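PDB 3E1T: halogenase from Chondromyces crocatus, which probably catalyses the FAD-dependent chlorination of an aromatic group in the biosynthesis of the myxobacterial natural product chondrochloren. Local coordinates for residues W221-P224 and T230-G233; A269-T274 and G278-R283. All coordinates share one frame; numbering follows the deposited sequence.

Contacts 1 and 2 both belong to one mixed sheet, one in its buried part and one at the surface, and their bonding differs accordingly. Contact 1, 221-224 with 230-233, is wholly buried and joins neighbouring strands of a hairpin through a regular antiparallel ladder, with an indole and a phenol lying against the partner strand. Contact 2, 269-274 with 278-283, lies where the chain turns between two strands that both pair with strand 189-197; R271 packed against I280, a close glycine backbone and water-mediated links, one of them weak, make it up. Their centres are 11 Å apart and they do not touch each other. Each also reaches the flavin, contact 1 through W221 and contact 2 through R283.

Contact 1: residues W221-P224 and T230-G233; sequences WYIP and TSVG
W221 and S231 are joined by a side-chain hydrogen bond, NE1 to OG at 2.9 Å; it is nearly straight (171°) and lies in the indole plane, while S231 OG is also bonded to E48. Backbone bonds complete the antiparallel ladder: W221 and G233 form one hydrogen-bonded pair, I223 and S231 the next, with I223 N donating to S231 O at 2.9 Å. With CG between its backbone N and carbonyl carbon (chi1 78°), the indole folds over the partner strand, and G233 CA sits 3.5 Å from the centroid of its six-membered ring, a CH-pi contact so close that a side chain on G233 would collide with the ring. Were W221 an alanine, S231 OG would probably lose this donor, G233 CA the ring it packs on, and FAD its contact with the indole. On the other face of the hairpin, T230 CG2 stands 3.5 Å from the centroid of the Y222 ring, almost on its normal, and V232 CG2 meets Y222 CD1 at 3.7 Å. The phenol's OH bonds to K200 O, and T230 OG1 to R201. Strand 210-215 flanks 218-224, strand 189-197 flanks 229-237, and helix 260-266 packs on Y222 and V232.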
ATOM      1  N   TRP A 221     -13.732  -2.900  -5.306  1.00 29.22           N
ATOM      2  CA  TRP A 221     -13.764  -1.807  -4.338  1.00 29.88           C
ATOM      3  C   TRP A 221     -14.667  -0.693  -4.850  1.00 30.49           C
ATOM      4  O   TRP A 221     -14.874  -0.555  -6.064  1.00 30.77           O
ATOM      5  CB  TRP A 221     -12.365  -1.278  -3.991  1.00 29.49           C
ATOM      6  CG  TRP A 221     -11.731  -0.361  -5.020  1.00 29.01           C
ATOM      7  CD1 TRP A 221     -12.024   0.956  -5.241  1.00 29.49           C
ATOM      8  CD2 TRP A 221     -10.660  -0.689  -5.925  1.00 28.59           C
ATOM      9  NE1 TRP A 221     -11.228   1.464  -6.249  1.00 28.88           N
ATOM     10  CE2 TRP A 221     -10.374   0.479  -6.676  1.00 27.97           C
ATOM     11  CE3 TRP A 221      -9.930  -1.860  -6.188  1.00 28.68           C
ATOM     12  CZ2 TRP A 221      -9.383   0.513  -7.662  1.00 29.28           C
ATOM     13  CZ3 TRP A 221      -8.933  -1.824  -7.162  1.00 29.10           C
ATOM     14  CH2 TRP A 221      -8.675  -0.641  -7.898  1.00 29.47           C
ATOM     15  N   TYR A 222     -15.193   0.097  -3.917  1.00 31.39           N
ATOM     16  CA  TYR A 222     -16.171   1.158  -4.200  1.00 32.24           C
ATOM     17  C   TYR A 222     -15.903   2.242  -3.169  1.00 32.08           C
ATOM     18  O   TYR A 222     -16.318   2.128  -2.021  1.00 32.50           O
ATOM     19  CB  TYR A 222     -17.602   0.628  -4.050  1.00 32.84           C
ATOM     20  CG  TYR A 222     -18.713   1.588  -4.483  1.00 33.82           C
ATOM     21  CD1 TYR A 222     -19.205   1.561  -5.785  1.00 34.87           C
ATOM     22  CD2 TYR A 222     -19.292   2.489  -3.583  1.00 34.59           C
ATOM     23  CE1 TYR A 222     -20.232   2.418  -6.195  1.00 36.03           C
ATOM     24  CE2 TYR A 222     -20.345   3.363  -3.987  1.00 34.25           C
ATOM     25  CZ  TYR A 222     -20.797   3.317  -5.293  1.00 34.78           C
ATOM     26  OH  TYR A 222     -21.821   4.146  -5.731  1.00 36.17           O
ATOM     27  N   ILE A 223     -15.157   3.261  -3.573  1.00 32.55           N
ATOM     28  CA  ILE A 223     -14.663   4.283  -2.656  1.00 33.02           C
ATOM     29  C   ILE A 223     -15.283   5.617  -3.029  1.00 33.83           C
ATOM     30  O   ILE A 223     -15.079   6.094  -4.151  1.00 34.27           O
ATOM     31  CB  ILE A 223     -13.129   4.417  -2.721  1.00 33.19           C
ATOM     32  CG1 ILE A 223     -12.449   3.079  -2.392  1.00 32.59           C
ATOM     33  CG2 ILE A 223     -12.645   5.541  -1.800  1.00 32.97           C
ATOM     34  CD1 ILE A 223     -10.944   3.027  -2.727  1.00 33.42           C
ATOM     35  N   PRO A 224     -16.059   6.216  -2.104  1.00 34.55           N
ATOM     36  CA  PRO A 224     -16.591   7.553  -2.370  1.00 35.08           C
ATOM     37  C   PRO A 224     -15.518   8.620  -2.155  1.00 35.96           C
ATOM     38  O   PRO A 224     -14.889   8.679  -1.084  1.00 35.24           O
ATOM     39  CB  PRO A 224     -17.725   7.698  -1.353  1.00 35.35           C
ATOM     40  CG  PRO A 224     -17.326   6.797  -0.192  1.00 35.21           C
ATOM     41  CD  PRO A 224     -16.474   5.686  -0.787  1.00 34.42           C
ATOM     42  N   THR A 230     -17.049   8.544  -7.326  1.00 35.93           N
ATOM     43  CA  THR A 230     -16.686   7.235  -6.776  1.00 35.34           C
ATOM     44  C   THR A 230     -15.611   6.512  -7.601  1.00 34.73           C
ATOM     45  O   THR A 230     -15.722   6.383  -8.832  1.00 34.36           O
ATOM     46  CB  THR A 230     -17.910   6.297  -6.606  1.00 35.58           C
ATOM     47  OG1 THR A 230     -18.990   7.012  -5.991  1.00 35.05           O
ATOM     48  CG2 THR A 230     -17.547   5.096  -5.719  1.00 34.86           C
ATOM     49  N   SER A 231     -14.574   6.049  -6.901  1.00 33.85           N
ATOM     50  CA  SER A 231     -13.549   5.162  -7.468  1.00 33.17           C
ATOM     51  C   SER A 231     -14.056   3.733  -7.422  1.00 32.38           C
ATOM     52  O   SER A 231     -14.516   3.278  -6.383  1.00 33.00           O
ATOM     53  CB  SER A 231     -12.257   5.269  -6.656  1.00 33.36           C
ATOM     54  OG  SER A 231     -11.342   4.247  -7.013  1.00 33.79           O
ATOM     55  N   VAL A 232     -13.985   3.026  -8.540  1.00 31.75           N
ATOM     56  CA  VAL A 232     -14.540   1.679  -8.622  1.00 31.21           C
ATOM     57  C   VAL A 232     -13.592   0.765  -9.385  1.00 30.81           C
ATOM     58  O   VAL A 232     -13.242   1.029 -10.547  1.00 30.48           O
ATOM     59  CB  VAL A 232     -15.948   1.642  -9.290  1.00 31.05           C
ATOM     60  CG1 VAL A 232     -16.507   0.211  -9.280  1.00 31.27           C
ATOM     61  CG2 VAL A 232     -16.935   2.587  -8.566  1.00 32.44           C
ATOM     62  N   GLY A 233     -13.198  -0.324  -8.738  1.00 29.73           N
ATOM     63  CA  GLY A 233     -12.215  -1.222  -9.323  1.00 29.20           C
ATOM     64  C   GLY A 233     -12.543  -2.674  -9.114  1.00 28.68           C
ATOM     65  O   GLY A 233     -13.013  -3.057  -8.035  1.00 28.61           O
TER

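Contact 2: residues A269-T274 and G278-R283; sequences ATRVTT and GEIRIR. With FAD (flavin-adenine dinucleotide), chain C.
R271 reaches across to G278 and I280, a bend at chi3 (94°) turning its guanidinium group toward them. Among the polar approaches, NH2 lies a doubtfully short 2.4 Å from G278 O, the carbonyl at the guanidinium edge. Water bridges the segments more clearly: one molecule accepts from R271 NE at 3.0 Å and lies 3.2 Å from E279 O, and another lies 3.0 Å from T273 O and may reach E279 OE1 in a weak bond. The backbones meet through a CA-H...O contact, G278 CA to V272 O at 3.1 Å; a side chain on G278 would run into T273 and T274, so glycine suits the approach. Van der Waals packing comes from I280, whose CG2 lies over one face of the R271 guanidinium, 3.7 Å from CZ, the two side chains crossing at about a right angle, while V272 CG1 rests against G278. At the far end of 278-283, R283 turns one guanidinium face to the flavin methyl, NH1 to FAD C8M at 3.6 Å. Strand 189-197 pairs with both segments, through E197 and Y195 before the turn and Y193 and A191 after it, while helix 248-257 packs against I280 and I282.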
ATOM      1  N   ALA A 269     -25.602   5.904 -12.008  1.00 46.01           N
ATOM      2  CA  ALA A 269     -24.328   6.569 -12.279  1.00 46.63           C
ATOM      3  C   ALA A 269     -23.934   6.636 -13.742  1.00 46.93           C
ATOM      4  O   ALA A 269     -24.318   5.793 -14.559  1.00 47.01           O
ATOM      5  CB  ALA A 269     -23.197   5.940 -11.440  1.00 46.50           C
ATOM      6  N   THR A 270     -23.175   7.677 -14.060  1.00 47.39           N
ATOM      7  CA  THR A 270     -22.528   7.798 -15.354  1.00 48.29           C
ATOM      8  C   THR A 270     -21.019   7.768 -15.137  1.00 48.52           C
ATOM      9  O   THR A 270     -20.503   8.342 -14.173  1.00 48.50           O
ATOM     10  CB  THR A 270     -22.958   9.083 -16.111  1.00 48.16           C
ATOM     11  OG1 THR A 270     -22.223   9.186 -17.336  1.00 48.93           O
ATOM     12  CG2 THR A 270     -22.720  10.334 -15.273  1.00 48.48           C
ATOM     13  N   ARG A 271     -20.316   7.076 -16.020  1.00 48.94           N
ATOM     14  CA  ARG A 271     -18.877   7.025 -15.906  1.00 49.65           C
ATOM     15  C   ARG A 271     -18.272   8.329 -16.401  1.00 49.88           C
ATOM     16  O   ARG A 271     -18.750   8.916 -17.381  1.00 50.01           O
ATOM     17  CB  ARG A 271     -18.315   5.855 -16.699  1.00 49.90           C
ATOM     18  CG  ARG A 271     -17.172   5.194 -15.979  1.00 50.44           C
ATOM     19  CD  ARG A 271     -16.355   4.338 -16.888  1.00 51.61           C
ATOM     20  NE  ARG A 271     -15.227   5.102 -17.397  1.00 53.39           N
ATOM     21  CZ  ARG A 271     -14.985   5.327 -18.681  1.00 52.80           C
ATOM     22  NH1 ARG A 271     -15.784   4.829 -19.616  1.00 52.46           N
ATOM     23  NH2 ARG A 271     -13.925   6.037 -19.022  1.00 52.29           N
ATOM     24  N   VAL A 272     -17.233   8.787 -15.712  1.00 49.94           N
ATOM     25  CA  VAL A 272     -16.470   9.944 -16.173  1.00 50.25           C
ATOM     26  C   VAL A 272     -15.756   9.573 -17.477  1.00 50.55           C
ATOM     27  O   VAL A 272     -15.142   8.505 -17.572  1.00 50.60           O
ATOM     28  CB  VAL A 272     -15.469  10.427 -15.112  1.00 50.03           C
ATOM     29  CG1 VAL A 272     -14.794  11.715 -15.562  1.00 50.46           C
ATOM     30  CG2 VAL A 272     -16.168  10.645 -13.788  1.00 49.95           C
ATOM     31  N   THR A 273     -15.866  10.444 -18.478  1.00 50.97           N
ATOM     32  CA  THR A 273     -15.304  10.197 -19.806  1.00 51.55           C
ATOM     33  C   THR A 273     -14.177  11.166 -20.158  1.00 51.54           C
ATOM     34  O   THR A 273     -13.442  10.935 -21.120  1.00 51.60           O
ATOM     35  CB  THR A 273     -16.378  10.283 -20.910  1.00 51.83           C
ATOM     36  OG1 THR A 273     -17.163  11.471 -20.723  1.00 52.06           O
ATOM     37  CG2 THR A 273     -17.286   9.064 -20.879  1.00 52.40           C
ATOM     38  N   THR A 274     -14.040  12.241 -19.382  1.00 51.52           N
ATOM     39  CA  THR A 274     -12.997  13.249 -19.632  1.00 51.47           C
ATOM     40  C   THR A 274     -12.136  13.521 -18.396  1.00 51.19           C
ATOM     41  O   THR A 274     -12.520  13.183 -17.279  1.00 51.14           O
ATOM     42  CB  THR A 274     -13.581  14.588 -20.161  1.00 51.41           C
ATOM     43  OG1 THR A 274     -14.349  15.221 -19.133  1.00 52.00           O
ATOM     44  CG2 THR A 274     -14.458  14.367 -21.400  1.00 51.63           C
ATOM     45  N   GLY A 278     -11.445  10.026 -16.347  1.00 45.52           N
ATOM     46  CA  GLY A 278     -12.214   9.550 -17.492  1.00 44.91           C
ATOM     47  C   GLY A 278     -11.605   8.324 -18.134  1.00 44.44           C
ATOM     48  O   GLY A 278     -12.168   7.743 -19.059  1.00 44.17           O
ATOM     49  N   GLU A 279     -10.442   7.930 -17.636  1.00 44.23           N
ATOM     50  CA  GLU A 279      -9.740   6.784 -18.176  1.00 44.07           C
ATOM     51  C   GLU A 279      -9.999   5.565 -17.288  1.00 43.08           C
ATOM     52  O   GLU A 279     -10.304   5.702 -16.100  1.00 42.73           O
ATOM     53  CB  GLU A 279      -8.244   7.104 -18.269  1.00 44.63           C
ATOM     54  CG  GLU A 279      -7.615   6.795 -19.637  1.00 47.51           C
ATOM     55  CD  GLU A 279      -8.061   7.758 -20.743  1.00 51.45           C
ATOM     56  OE1 GLU A 279      -7.781   8.978 -20.636  1.00 53.51           O
ATOM     57  OE2 GLU A 279      -8.684   7.292 -21.728  1.00 52.80           O
ATOM     58  N   ILE A 280      -9.911   4.371 -17.861  1.00 42.42           N
ATOM     59  CA  ILE A 280      -9.886   3.180 -17.021  1.00 41.82           C
ATOM     60  C   ILE A 280      -8.519   2.497 -17.117  1.00 41.20           C
ATOM     61  O   ILE A 280      -8.054   2.156 -18.211  1.00 41.20           O
ATOM     62  CB  ILE A 280     -11.104   2.214 -17.228  1.00 41.91           C
ATOM     63  CG1 ILE A 280     -10.689   0.875 -17.831  1.00 42.19           C
ATOM     64  CG2 ILE A 280     -12.289   2.895 -17.943  1.00 41.55           C
ATOM     65  CD1 ILE A 280     -11.661  -0.217 -17.505  1.00 43.35           C
ATOM     66  N   ARG A 281      -7.866   2.350 -15.967  1.00 40.19           N
ATOM     67  CA  ARG A 281      -6.482   1.877 -15.925  1.00 39.71           C
ATOM     68  C   ARG A 281      -6.393   0.407 -15.525  1.00 38.91           C
ATOM     69  O   ARG A 281      -7.341  -0.147 -14.968  1.00 38.68           O
ATOM     70  CB  ARG A 281      -5.648   2.687 -14.928  1.00 39.86           C
ATOM     71  CG  ARG A 281      -6.044   4.154 -14.696  1.00 41.69           C
ATOM     72  CD  ARG A 281      -5.682   5.067 -15.841  1.00 43.79           C
ATOM     73  NE  ARG A 281      -5.165   6.362 -15.383  1.00 45.05           N
ATOM     74  CZ  ARG A 281      -5.905   7.383 -14.956  1.00 46.56           C
ATOM     75  NH1 ARG A 281      -7.230   7.291 -14.880  1.00 47.41           N
ATOM     76  NH2 ARG A 281      -5.308   8.509 -14.591  1.00 47.55           N
ATOM     77  N   ILE A 282      -5.244  -0.208 -15.796  1.00 37.73           N
ATOM     78  CA  ILE A 282      -4.941  -1.539 -15.292  1.00 36.87           C
ATOM     79  C   ILE A 282      -3.659  -1.521 -14.441  1.00 35.78           C
ATOM     80  O   ILE A 282      -2.701  -0.798 -14.754  1.00 34.92           O
ATOM     81  CB  ILE A 282      -4.856  -2.605 -16.432  1.00 37.15           C
ATOM     82  CG1 ILE A 282      -4.891  -4.019 -15.840  1.00 37.44           C
ATOM     83  CG2 ILE A 282      -3.603  -2.404 -17.299  1.00 38.16           C
ATOM     84  CD1 ILE A 282      -5.079  -5.129 -16.837  1.00 37.67           C
ATOM     85  N   ARG A 283      -3.669  -2.292 -13.350  1.00 34.09           N
ATOM     86  CA  ARG A 283      -2.471  -2.571 -12.576  1.00 32.81           C
ATOM     87  C   ARG A 283      -2.317  -4.083 -12.409  1.00 33.05           C
ATOM     88  O   ARG A 283      -3.255  -4.781 -12.044  1.00 32.33           O
ATOM     89  CB  ARG A 283      -2.502  -1.879 -11.213  1.00 32.83           C
ATOM     90  CG  ARG A 283      -2.181  -0.385 -11.245  1.00 31.49           C
ATOM     91  CD  ARG A 283      -0.676  -0.099 -11.510  1.00 31.28           C
ATOM     92  NE  ARG A 283       0.201  -0.724 -10.517  1.00 30.48           N
ATOM     93  CZ  ARG A 283       0.404  -0.260  -9.287  1.00 30.16           C
ATOM     94  NH1 ARG A 283      -0.185   0.857  -8.880  1.00 28.95           N
ATOM     95  NH2 ARG A 283       1.213  -0.911  -8.465  1.00 29.74           N
TER
HETATM   96  PA  FAD C 600       3.840   6.391  -5.397  1.00 27.39           P
HETATM   97  O1A FAD C 600       2.546   6.901  -4.820  1.00 28.07           O
HETATM   98  O2A FAD C 600       3.696   5.513  -6.592  1.00 26.90           O
HETATM   99  O5B FAD C 600       4.720   7.681  -5.810  1.00 26.81           O
HETATM  100  C5B FAD C 600       6.031   7.546  -6.334  1.00 28.95           C
HETATM  101  C4B FAD C 600       6.420   8.833  -7.067  1.00 31.44           C
HETATM  102  O4B FAD C 600       7.676   8.693  -7.702  1.00 31.30           O
HETATM  103  C3B FAD C 600       5.415   9.167  -8.164  1.00 33.36           C
HETATM  104  O3B FAD C 600       4.951  10.479  -7.939  1.00 36.68           O
HETATM  105  C2B FAD C 600       6.201   9.103  -9.457  1.00 33.90           C
HETATM  106  O2B FAD C 600       5.826  10.152 -10.305  1.00 31.82           O
HETATM  107  C1B FAD C 600       7.633   9.270  -8.983  1.00 33.58           C
HETATM  108  N9A FAD C 600       8.660   8.624  -9.821  1.00 35.59           N
HETATM  109  C8A FAD C 600       8.609   7.424 -10.484  1.00 35.61           C
HETATM  110  N7A FAD C 600       9.800   7.238 -11.099  1.00 36.82           N
HETATM  111  C5A FAD C 600      10.611   8.289 -10.829  1.00 36.30           C
HETATM  112  C6A FAD C 600      11.922   8.624 -11.204  1.00 35.67           C
HETATM  113  N6A FAD C 600      12.603   7.895 -12.097  1.00 35.08           N
HETATM  114  N1A FAD C 600      12.466   9.800 -10.743  1.00 34.72           N
HETATM  115  C2A FAD C 600      11.742  10.658  -9.957  1.00 35.06           C
HETATM  116  N3A FAD C 600      10.451  10.324  -9.606  1.00 35.80           N
HETATM  117  C4A FAD C 600       9.900   9.163 -10.026  1.00 35.76           C
HETATM  118  N1  FAD C 600      -3.231   2.149  -0.939  1.00 26.79           N
HETATM  119  C2  FAD C 600      -4.020   2.690   0.038  1.00 27.58           C
HETATM  120  O2  FAD C 600      -3.469   3.183   1.019  1.00 27.48           O
HETATM  121  N3  FAD C 600      -5.397   2.652  -0.098  1.00 27.48           N
HETATM  122  C4  FAD C 600      -5.986   2.083  -1.222  1.00 28.11           C
HETATM  123  O4  FAD C 600      -7.211   2.067  -1.357  1.00 28.29           O
HETATM  124  C4X FAD C 600      -5.182   1.522  -2.206  1.00 28.01           C
HETATM  125  N5  FAD C 600      -5.728   0.947  -3.338  1.00 27.79           N
HETATM  126  C5X FAD C 600      -4.904   0.406  -4.305  1.00 27.53           C
HETATM  127  C6  FAD C 600      -5.446  -0.187  -5.450  1.00 27.51           C
HETATM  128  C7  FAD C 600      -4.598  -0.736  -6.425  1.00 27.65           C
HETATM  129  C7M FAD C 600      -5.197  -1.559  -7.531  1.00 25.87           C
HETATM  130  C8  FAD C 600      -3.209  -0.698  -6.256  1.00 27.39           C
HETATM  131  C8M FAD C 600      -2.273  -1.453  -7.173  1.00 27.78           C
HETATM  132  C9  FAD C 600      -2.678  -0.097  -5.120  1.00 27.85           C
HETATM  133  C9A FAD C 600      -3.514   0.453  -4.141  1.00 27.85           C
HETATM  134  N10 FAD C 600      -2.957   1.049  -3.025  1.00 27.92           N
HETATM  135  C10 FAD C 600      -3.785   1.573  -2.055  1.00 27.86           C
HETATM  136  C1' FAD C 600      -1.452   1.204  -2.896  1.00 28.31           C
HETATM  137  C2' FAD C 600      -0.938   2.621  -3.178  1.00 29.21           C
HETATM  138  O2' FAD C 600      -1.188   2.910  -4.538  1.00 28.68           O
HETATM  139  C3' FAD C 600       0.573   2.722  -2.915  1.00 27.50           C
HETATM  140  O3' FAD C 600       0.949   1.905  -1.828  1.00 28.41           O
HETATM  141  C4' FAD C 600       1.076   4.124  -2.573  1.00 28.28           C
HETATM  142  O4' FAD C 600       0.816   4.993  -3.653  1.00 27.62           O
HETATM  143  C5' FAD C 600       2.582   4.071  -2.316  1.00 26.01           C
HETATM  144  O5' FAD C 600       3.108   5.369  -2.324  1.00 27.86           O
HETATM  145  P   FAD C 600       4.634   5.649  -2.741  1.00 25.76           P
HETATM  146  O1P FAD C 600       5.054   6.988  -2.171  1.00 26.39           O
HETATM  147  O2P FAD C 600       5.528   4.567  -2.224  1.00 22.01           O
HETATM  148  O3P FAD C 600       4.664   5.554  -4.325  1.00 23.76           O
HETATM  149  O   HOH W   1     -13.357   6.309 -15.417  1.00 45.38           O
HETATM  150  O   HOH W   2     -10.598  10.431 -20.397  1.00 67.14           O